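Local coordinates for protein endo-b-1,4-glucanase (Nasutitermes takasagoensis, PDB 1KS8) that probably hydrolyses internal beta-1,4-glucosidic linkages of cellulose, as a family 9 glycoside hydrolase with an (alpha/alpha)6 barrel catalytic domain, at residues A[224-228]-A[229-233]; A[315-319]-A[320-324]. One frame throughout, in Å; residues are numbered along the deposited sequence.

Interaction 1: residues A[224-228]-A[229-233]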
ATOM      1  N   ARG A 224       3.949 -15.074 -12.784  1.00 12.88           N
ATOM      2  CA  ARG A 224       4.526 -15.638 -11.574  1.00 13.11           C
ATOM      3  C   ARG A 224       3.560 -16.581 -10.863  1.00 13.30           C
ATOM      4  O   ARG A 224       3.970 -17.601 -10.312  1.00 14.65           O
ATOM      5  CB  ARG A 224       4.942 -14.514 -10.618  1.00 12.86           C
ATOM      6  CG  ARG A 224       5.676 -15.002  -9.383  1.00 12.77           C
ATOM      7  CD  ARG A 224       6.125 -13.851  -8.502  1.00 13.78           C
ATOM      8  NE  ARG A 224       7.064 -14.311  -7.485  1.00 13.79           N
ATOM      9  CZ  ARG A 224       7.813 -13.506  -6.741  1.00 13.69           C
ATOM     10  NH1 ARG A 224       7.730 -12.191  -6.896  1.00 12.41           N
ATOM     11  NH2 ARG A 224       8.663 -14.019  -5.862  1.00 13.66           N
ATOM     12  N   ALA A 225       2.276 -16.238 -10.888  1.00 14.15           N
ATOM     13  CA  ALA A 225       1.245 -17.029 -10.221  1.00 15.66           C
ATOM     14  C   ALA A 225       0.723 -18.232 -11.004  1.00 16.22           C
ATOM     15  O   ALA A 225       0.107 -19.129 -10.424  1.00 17.44           O
ATOM     16  CB  ALA A 225       0.075 -16.127  -9.847  1.00 14.88           C
ATOM     17  N   THR A 226       0.970 -18.261 -12.309  1.00 17.24           N
ATOM     18  CA  THR A 226       0.470 -19.353 -13.142  1.00 18.19           C
ATOM     19  C   THR A 226       1.531 -20.142 -13.897  1.00 19.59           C
ATOM     20  O   THR A 226       1.311 -21.303 -14.245  1.00 19.68           O
ATOM     21  CB  THR A 226      -0.518 -18.820 -14.189  1.00 17.48           C
ATOM     22  OG1 THR A 226       0.172 -17.929 -15.076  1.00 16.42           O
ATOM     23  CG2 THR A 226      -1.662 -18.077 -13.515  1.00 18.05           C
ATOM     24  N   ASN A 227       2.670 -19.508 -14.154  1.00 19.84           N
ATOM     25  CA  ASN A 227       3.756 -20.133 -14.903  1.00 21.91           C
ATOM     26  C   ASN A 227       3.289 -20.276 -16.350  1.00 21.85           C
ATOM     27  O   ASN A 227       3.857 -21.039 -17.133  1.00 22.46           O
ATOM     28  CB  ASN A 227       4.101 -21.512 -14.328  1.00 23.86           C
ATOM     29  CG  ASN A 227       5.386 -22.080 -14.903  1.00 27.35           C
ATOM     30  OD1 ASN A 227       5.681 -23.266 -14.744  1.00 30.25           O
ATOM     31  ND2 ASN A 227       6.164 -21.231 -15.566  1.00 28.42           N
ATOM     32  N   ASP A 228       2.241 -19.533 -16.693  1.00 20.88           N
ATOM     33  CA  ASP A 228       1.680 -19.549 -18.039  1.00 21.08           C
ATOM     34  C   ASP A 228       2.477 -18.558 -18.883  1.00 20.58           C
ATOM     35  O   ASP A 228       2.321 -17.345 -18.738  1.00 18.63           O
ATOM     36  CB  ASP A 228       0.210 -19.129 -17.993  1.00 23.32           C
ATOM     37  CG  ASP A 228      -0.514 -19.399 -19.293  1.00 26.97           C
ATOM     38  OD1 ASP A 228       0.109 -19.246 -20.365  1.00 27.80           O
ATOM     39  OD2 ASP A 228      -1.710 -19.755 -19.242  1.00 30.23           O
ATOM     40  N   ASN A 229       3.326 -19.079 -19.763  1.00 20.22           N
ATOM     41  CA  ASN A 229       4.169 -18.247 -20.617  1.00 20.71           C
ATOM     42  C   ASN A 229       3.460 -17.107 -21.348  1.00 19.63           C
ATOM     43  O   ASN A 229       4.078 -16.083 -21.637  1.00 20.25           O
ATOM     44  CB  ASN A 229       4.907 -19.125 -21.634  1.00 22.39           C
ATOM     45  CG  ASN A 229       6.004 -19.965 -20.999  1.00 25.29           C
ATOM     46  OD1 ASN A 229       6.606 -20.817 -21.655  1.00 27.76           O
ATOM     47  ND2 ASN A 229       6.273 -19.726 -19.720  1.00 25.14           N
ATOM     48  N   THR A 230       2.175 -17.269 -21.648  1.00 19.02           N
ATOM     49  CA  THR A 230       1.440 -16.220 -22.354  1.00 19.47           C
ATOM     50  C   THR A 230       1.525 -14.879 -21.622  1.00 17.90           C
ATOM     51  O   THR A 230       1.647 -13.824 -22.248  1.00 16.51           O
ATOM     52  CB  THR A 230      -0.052 -16.588 -22.540  1.00 21.12           C
ATOM     53  OG1 THR A 230      -0.697 -15.575 -23.322  1.00 25.42           O
ATOM     54  CG2 THR A 230      -0.754 -16.692 -21.198  1.00 23.03           C
ATOM     55  N   TYR A 231       1.465 -14.925 -20.294  1.00 15.97           N
ATOM     56  CA  TYR A 231       1.534 -13.712 -19.491  1.00 15.58           C
ATOM     57  C   TYR A 231       2.919 -13.078 -19.543  1.00 15.11           C
ATOM     58  O   TYR A 231       3.045 -11.855 -19.571  1.00 14.10           O
ATOM     59  CB  TYR A 231       1.144 -14.019 -18.044  1.00 13.40           C
ATOM     60  CG  TYR A 231      -0.331 -14.302 -17.864  1.00 12.28           C
ATOM     61  CD1 TYR A 231      -1.289 -13.332 -18.158  1.00 13.17           C
ATOM     62  CD2 TYR A 231      -0.769 -15.537 -17.394  1.00 13.77           C
ATOM     63  CE1 TYR A 231      -2.651 -13.585 -17.984  1.00 13.70           C
ATOM     64  CE2 TYR A 231      -2.126 -15.801 -17.218  1.00 13.49           C
ATOM     65  CZ  TYR A 231      -3.058 -14.823 -17.513  1.00 14.42           C
ATOM     66  OH  TYR A 231      -4.399 -15.076 -17.327  1.00 16.22           O
ATOM     67  N   LEU A 232       3.958 -13.908 -19.555  1.00 16.58           N
ATOM     68  CA  LEU A 232       5.321 -13.394 -19.621  1.00 16.80           C
ATOM     69  C   LEU A 232       5.544 -12.701 -20.961  1.00 17.17           C
ATOM     70  O   LEU A 232       6.111 -11.610 -21.022  1.00 16.62           O
ATOM     71  CB  LEU A 232       6.336 -14.525 -19.455  1.00 18.63           C
ATOM     72  CG  LEU A 232       7.802 -14.100 -19.577  1.00 20.98           C
ATOM     73  CD1 LEU A 232       8.127 -13.045 -18.528  1.00 21.20           C
ATOM     74  CD2 LEU A 232       8.700 -15.314 -19.413  1.00 21.24           C
ATOM     75  N   ASN A 233       5.093 -13.342 -22.036  1.00 17.84           N
ATOM     76  CA  ASN A 233       5.239 -12.783 -23.373  1.00 17.71           C
ATOM     77  C   ASN A 233       4.527 -11.443 -23.461  1.00 16.52           C
ATOM     78  O   ASN A 233       5.062 -10.482 -24.011  1.00 16.48           O
ATOM     79  CB  ASN A 233       4.674 -13.751 -24.414  1.00 20.17           C
ATOM     80  CG  ASN A 233       5.509 -15.010 -24.553  1.00 23.24           C
ATOM     81  OD1 ASN A 233       5.057 -16.008 -25.115  1.00 25.76           O
ATOM     82  ND2 ASN A 233       6.740 -14.966 -24.050  1.00 24.66           N
TER
HETATM   83  O   HOH W   1       7.621 -21.170 -17.850  1.00 44.77           O
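T226 and Y231 meet across the short turn between helix 212-226 and helix 229-241, their side chains crossing at about a right angle. T226 OG1 approaches the tyrosine ring obliquely, 3.5 Å from Y231 CD2, and D228 CB approaches the same ring atom, also obliquely, at 3.8 Å. CG of Y231 lies anti to its own carbonyl carbon (chi1 -71°), which turns the ring back toward T226 and D228; the Y231 side chain also touches L222 and Y223 of the preceding helix and R182 of helix 171-190. T226 OG1 sits between the backbone N and the carbonyl carbon (chi1 64°), from where it accepts the N-H of D228 at 3.1 Å, an ST turn, while it is itself hydrogen-bonded to L222 O. N227 then leaves the helix with positive phi. D228 is the N-cap of the next helix: its OD1 receives T230 N at 3.1 Å, although OD1 lies too near T230 CG2 in the model and its exact place is uncertain. Its carbonyl O takes Y231 N at 3.0 Å, the donor tilted 34° from the carbonyl plane. On the solvent side, a water accepts from N229 ND2 at 2.7 Å and, more weakly, from N227 ND2, linking the two amides across the turn. T226 OG1 thus meets the D228 N-H, D228 OD1 appears to cap that of T230, its position less sure, and any negative charge on the carboxylate would probably be stabilised by the N-terminal end of helix 229-241.

Interaction 2: residues A[315-319]-A[320-324]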
ATOM      1  N   LEU A 315      16.180  -3.596  -1.368  1.00  9.97           N
ATOM      2  CA  LEU A 315      16.219  -4.919  -0.761  1.00  9.97           C
ATOM      3  C   LEU A 315      15.890  -5.990  -1.802  1.00 10.74           C
ATOM      4  O   LEU A 315      16.469  -7.081  -1.789  1.00 11.45           O
ATOM      5  CB  LEU A 315      15.246  -4.976   0.420  1.00 10.62           C
ATOM      6  CG  LEU A 315      15.740  -4.159   1.621  1.00 10.00           C
ATOM      7  CD1 LEU A 315      14.592  -3.854   2.574  1.00 11.27           C
ATOM      8  CD2 LEU A 315      16.845  -4.927   2.329  1.00 11.43           C
ATOM      9  N   GLU A 316      14.974  -5.674  -2.714  1.00 11.41           N
ATOM     10  CA  GLU A 316      14.606  -6.615  -3.767  1.00 11.64           C
ATOM     11  C   GLU A 316      15.768  -6.750  -4.747  1.00 12.35           C
ATOM     12  O   GLU A 316      16.039  -7.837  -5.262  1.00 13.03           O
ATOM     13  CB  GLU A 316      13.350  -6.132  -4.501  1.00 10.63           C
ATOM     14  CG  GLU A 316      12.056  -6.425  -3.755  1.00 12.09           C
ATOM     15  CD  GLU A 316      11.633  -7.876  -3.880  1.00 13.97           C
ATOM     16  OE1 GLU A 316      10.850  -8.352  -3.032  1.00 12.37           O
ATOM     17  OE2 GLU A 316      12.076  -8.541  -4.840  1.00 17.60           O
ATOM     18  N   ALA A 317      16.455  -5.642  -4.999  1.00 11.62           N
ATOM     19  CA  ALA A 317      17.596  -5.641  -5.909  1.00 11.73           C
ATOM     20  C   ALA A 317      18.724  -6.487  -5.327  1.00 12.15           C
ATOM     21  O   ALA A 317      19.399  -7.221  -6.053  1.00 12.74           O
ATOM     22  CB  ALA A 317      18.077  -4.218  -6.141  1.00 12.21           C
ATOM     23  N   ALA A 318      18.928  -6.381  -4.017  1.00 12.28           N
ATOM     24  CA  ALA A 318      19.974  -7.146  -3.350  1.00 13.79           C
ATOM     25  C   ALA A 318      19.740  -8.642  -3.534  1.00 15.27           C
ATOM     26  O   ALA A 318      20.692  -9.415  -3.658  1.00 15.16           O
ATOM     27  CB  ALA A 318      20.019  -6.796  -1.864  1.00 13.37           C
ATOM     28  N   GLU A 319      18.474  -9.049  -3.558  1.00 15.74           N
ATOM     29  CA  GLU A 319      18.134 -10.456  -3.739  1.00 17.42           C
ATOM     30  C   GLU A 319      18.539 -10.953  -5.125  1.00 17.68           C
ATOM     31  O   GLU A 319      18.731 -12.151  -5.325  1.00 18.81           O
ATOM     32  CB  GLU A 319      16.633 -10.676  -3.526  1.00 17.48           C
ATOM     33  CG  GLU A 319      16.191 -10.445  -2.092  1.00 18.72           C
ATOM     34  CD  GLU A 319      16.842 -11.417  -1.120  1.00 20.99           C
ATOM     35  OE1 GLU A 319      17.099 -11.024   0.035  1.00 19.65           O
ATOM     36  OE2 GLU A 319      17.089 -12.578  -1.509  1.00 23.74           O
ATOM     37  N   LEU A 320      18.663 -10.028  -6.074  1.00 18.05           N
ATOM     38  CA  LEU A 320      19.062 -10.369  -7.439  1.00 18.64           C
ATOM     39  C   LEU A 320      20.574 -10.557  -7.494  1.00 18.46           C
ATOM     40  O   LEU A 320      21.122 -10.990  -8.509  1.00 18.56           O
ATOM     41  CB  LEU A 320      18.667  -9.253  -8.412  1.00 18.70           C
ATOM     42  CG  LEU A 320      17.183  -8.970  -8.648  1.00 19.78           C
ATOM     43  CD1 LEU A 320      17.036  -7.730  -9.520  1.00 20.65           C
ATOM     44  CD2 LEU A 320      16.525 -10.169  -9.310  1.00 20.99           C
ATOM     45  N   GLY A 321      21.242 -10.224  -6.394  1.00 17.43           N
ATOM     46  CA  GLY A 321      22.685 -10.350  -6.341  1.00 16.80           C
ATOM     47  C   GLY A 321      23.381  -9.049  -6.691  1.00 15.51           C
ATOM     48  O   GLY A 321      24.593  -9.024  -6.905  1.00 16.75           O
ATOM     49  N   LEU A 322      22.613  -7.964  -6.755  1.00 15.66           N
ATOM     50  CA  LEU A 322      23.165  -6.651  -7.074  1.00 16.28           C
ATOM     51  C   LEU A 322      23.650  -5.954  -5.807  1.00 16.27           C
ATOM     52  O   LEU A 322      22.849  -5.658  -4.916  1.00 16.45           O
ATOM     53  CB  LEU A 322      22.107  -5.775  -7.751  1.00 17.84           C
ATOM     54  CG  LEU A 322      21.641  -6.170  -9.154  1.00 19.10           C
ATOM     55  CD1 LEU A 322      20.444  -5.319  -9.554  1.00 20.17           C
ATOM     56  CD2 LEU A 322      22.783  -5.990 -10.145  1.00 20.32           C
ATOM     57  N   SER A 323      24.955  -5.694  -5.736  1.00 16.23           N
ATOM     58  CA  SER A 323      25.575  -5.021  -4.591  1.00 16.35           C
ATOM     59  C   SER A 323      24.778  -5.278  -3.320  1.00 15.04           C
ATOM     60  O   SER A 323      24.417  -4.344  -2.604  1.00 14.90           O
ATOM     61  CB  SER A 323      25.641  -3.512  -4.844  1.00 17.17           C
ATOM     62  OG  SER A 323      26.225  -3.225  -6.102  1.00 22.89           O
ATOM     63  N   ALA A 324      24.514  -6.550  -3.044  1.00 15.30           N
ATOM     64  CA  ALA A 324      23.716  -6.951  -1.891  1.00 14.20           C
ATOM     65  C   ALA A 324      24.035  -6.262  -0.570  1.00 14.84           C
ATOM     66  O   ALA A 324      23.146  -5.698   0.066  1.00 13.58           O
ATOM     67  CB  ALA A 324      23.792  -8.459  -1.716  1.00 14.05           C
TER
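A317 O is gripped by two backbone N-H groups at the C-terminal end of helix 303-319. L320 N lies 2.9 Å from A317 O, and L322 N makes a weak bond of 3.4 Å to the same A317 O. The L320 donor stands above the carbonyl plane, 62° out of it, so it does not follow a lone pair. G321 N reaches A318 O at 2.9 Å in much the same manner, 63° out of that plane. L320 CB and L322 CB also lie close to A317 O, at 3.2 and 3.5 Å. The bond from G321 N to A318 O and the weak one from L322 N to A317 O, together with the positive phi of G321, make a Schellman motif that ends the helix. Beyond the glycine the chain doubles back, and L322 O receives a CA-H...O contact from A318 CA at 3.6 Å. The first torsion of L322 places CG anti to the carbonyl carbon (chi1 -68°), and its CD1 comes alongside A317 CB at 4.3 Å, both side chains also touching V277 and Y327. A318 CB packs against A324 CA at 3.7 Å, near the A324 methyl as well, where helix 324-341 starts. The L320 side chain packs on V262, A265 and K266 of helix 257-268, while E319 OE1 forms a salt bridge with R328 of helix 324-341.

Following the chain from the N terminus, interaction 1 comes first and closes the tight turn between helix 212-226 and helix 229-241; interaction 2 lies further on and closes the turn from helix 303-319 into helix 324-341. The two are in series and neither nest nor cross. Both are helix-to-helix connections at the periphery of the (alpha/alpha)6 barrel, with centres about 23 Å apart and nearest atoms about 6 Å apart, without touching. Helix 257-268 is a shared neighbour: R224 and L232 from interaction 1 pack on it, as does E316 from interaction 2. D78 also lies near both, forming a salt bridge with R224 and sitting close to E316.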